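PDB 4IGV: kirola from Actinidia deliciosa, which is a kiwifruit allergen of the ripening-related and major latex protein family, related to PR-10 proteins, and probably binds small hydrophobic ligands. Local coordinates for residues Y120-K124 and E125-E129. Numbering follows the deposited sequence.
Sequences YEKLK and EDVEE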
loop_
_atom_site.group_PDB
_atom_site.type_symbol
_atom_site.label_atom_id
_atom_site.label_comp_id
_atom_site.label_asym_id
_atom_site.label_seq_id
_atom_site.Cartn_x
_atom_site.Cartn_y
_atom_site.Cartn_z
ATOM N N TYR A 120 1.704 -10.152 8.619
ATOM C CA TYR A 120 3.128 -10.395 8.453
ATOM C C TYR A 120 3.605 -11.478 9.396
ATOM O O TYR A 120 2.953 -11.827 10.400
ATOM C CB TYR A 120 3.940 -9.101 8.725
ATOM C CG TYR A 120 3.658 -8.419 10.045
ATOM C CD1 TYR A 120 4.357 -8.790 11.197
ATOM C CD2 TYR A 120 2.659 -7.475 10.168
ATOM C CE1 TYR A 120 4.069 -8.222 12.393
ATOM C CE2 TYR A 120 2.376 -6.903 11.357
ATOM C CZ TYR A 120 3.081 -7.272 12.458
ATOM O OH TYR A 120 2.866 -6.735 13.727
ATOM N N GLU A 121 4.764 -12.021 9.054
ATOM C CA GLU A 121 5.471 -12.936 9.942
ATOM C C GLU A 121 6.904 -12.467 10.044
ATOM O O GLU A 121 7.578 -12.343 9.012
ATOM C CB GLU A 121 5.397 -14.381 9.455
ATOM C CG GLU A 121 6.144 -15.316 10.428
ATOM C CD GLU A 121 6.192 -16.770 10.064
ATOM O OE1 GLU A 121 5.400 -17.232 9.224
ATOM O OE2 GLU A 121 7.063 -17.448 10.639
ATOM N N LYS A 122 7.357 -12.213 11.284
ATOM C CA LYS A 122 8.709 -11.730 11.546
ATOM C C LYS A 122 9.718 -12.845 11.384
ATOM O O LYS A 122 9.387 -13.995 11.652
ATOM C CB LYS A 122 8.840 -11.219 12.967
ATOM C CG LYS A 122 7.873 -10.128 13.381
ATOM C CD LYS A 122 8.027 -9.908 14.880
ATOM C CE LYS A 122 7.111 -8.883 15.423
ATOM N NZ LYS A 122 7.419 -8.755 16.875
ATOM N N LEU A 123 10.944 -12.502 10.997
ATOM C CA LEU A 123 12.009 -13.534 10.955
ATOM C C LEU A 123 12.505 -13.927 12.354
ATOM O O LEU A 123 12.955 -15.066 12.534
ATOM C CB LEU A 123 13.186 -13.078 10.082
ATOM C CG LEU A 123 12.933 -13.029 8.578
ATOM C CD1 LEU A 123 14.080 -12.268 7.870
ATOM C CD2 LEU A 123 12.747 -14.434 8.011
ATOM N N LYS A 124 12.439 -12.979 13.296
ATOM C CA LYS A 124 12.922 -13.133 14.684
ATOM C C LYS A 124 11.973 -12.417 15.650
ATOM O O LYS A 124 11.322 -11.445 15.253
ATOM C CB LYS A 124 14.330 -12.540 14.832
ATOM C CG LYS A 124 15.336 -13.085 13.829
ATOM C CD LYS A 124 16.770 -12.824 14.285
ATOM C CE LYS A 124 17.718 -13.929 13.817
ATOM N NZ LYS A 124 18.986 -13.927 14.587
ATOM N N GLU A 125 11.914 -12.864 16.907
ATOM C CA GLU A 125 10.967 -12.297 17.884
ATOM C C GLU A 125 11.233 -10.814 18.151
ATOM O O GLU A 125 10.287 -10.026 18.363
ATOM C CB GLU A 125 10.930 -13.108 19.199
ATOM C CG GLU A 125 9.477 -13.303 19.732
ATOM C CD GLU A 125 8.843 -14.664 19.361
ATOM O OE1 GLU A 125 9.504 -15.714 19.531
ATOM O OE2 GLU A 125 7.663 -14.683 18.941
ATOM N N ASP A 126 12.491 -10.403 18.054
ATOM C CA ASP A 126 12.847 -9.015 18.362
ATOM C C ASP A 126 12.650 -8.026 17.195
ATOM O O ASP A 126 12.899 -6.829 17.347
ATOM C CB ASP A 126 14.259 -8.924 18.927
ATOM C CG ASP A 126 15.329 -9.261 17.912
ATOM O OD1 ASP A 126 15.000 -9.705 16.798
ATOM O OD2 ASP A 126 16.520 -9.096 18.282
ATOM N N VAL A 127 12.214 -8.520 16.040
ATOM C CA VAL A 127 11.897 -7.646 14.924
ATOM C C VAL A 127 10.738 -6.754 15.350
ATOM O O VAL A 127 9.815 -7.202 16.013
ATOM C CB VAL A 127 11.540 -8.435 13.647
ATOM C CG1 VAL A 127 10.821 -7.528 12.602
ATOM C CG2 VAL A 127 12.792 -9.078 13.053
ATOM N N GLU A 128 10.800 -5.486 14.989
ATOM C CA GLU A 128 9.783 -4.535 15.422
ATOM C C GLU A 128 8.471 -4.770 14.684
ATOM O O GLU A 128 8.475 -5.313 13.559
ATOM C CB GLU A 128 10.264 -3.105 15.164
ATOM C CG GLU A 128 11.505 -2.700 15.928
ATOM C CD GLU A 128 11.855 -1.215 15.793
ATOM O OE1 GLU A 128 11.123 -0.479 15.091
ATOM O OE2 GLU A 128 12.862 -0.780 16.399
ATOM N N GLU A 129 7.347 -4.396 15.291
ATOM C CA GLU A 129 6.095 -4.290 14.538
ATOM C C GLU A 129 6.285 -3.141 13.509
ATOM O O GLU A 129 7.011 -2.174 13.760
ATOM C CB GLU A 129 4.863 -4.000 15.399
ATOM C CG GLU A 129 4.516 -4.906 16.566
ATOM C CD GLU A 129 5.052 -6.311 16.485
ATOM O OE1 GLU A 129 4.739 -7.020 15.505
ATOM O OE2 GLU A 129 5.748 -6.728 17.463
#
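Three acceptors close round the ammonium group of Lys122: its NZ forms a salt bridge to Glu129 OE2 at 2.7 Å, donates to Val127 O at 3.0 Å and reaches Glu125 O through a weak, longer bond. The carboxylate is met on the syn side of OE2, 24° out of its plane, whereas NZ approaches the Val127 carbonyl almost end-on (C=O...N angle 163°). With its chain extended beyond CG, Lys122 runs past Val127 in the opposite sense, its CG 4.0 Å from Val127 CG1, and carries NZ into the hollow of the loop, between the carbonyl oxygens of Glu125 and Val127 and the Glu129 carboxylate. The other oxygen of Glu129, OE1, which lies at the edge of the Tyr120 ring near its plane, accepts a short 2.6 Å hydrogen bond from Tyr120 OH on its anti lone pair. The phenol and the lysine thus hold one oxygen each, which should restrict rotation of the carboxylate and favour its ionised form; a bend at chi2 (-24°) folds Glu129 back toward both. In this Bet v 1-type fold, the loop links the end of strand 112-122 to the long helix 131-145, and it reverses direction through a type I turn from Lys124 to Val127, closed by the hydrogen bond from Val127 N to Lys124 O at 3.2 Å. Beside it, Asp126 OD1 lies 3.5 Å from Lys124 CB, while Glu125 OE2 is hydrogen-bonded to the backbone N of Asp2. Tyr96, on the neighbouring strand 96-107, meets the Tyr120 ring with its own ring steeply inclined and hydrogen-bonds through its hydroxyl to Glu128 O.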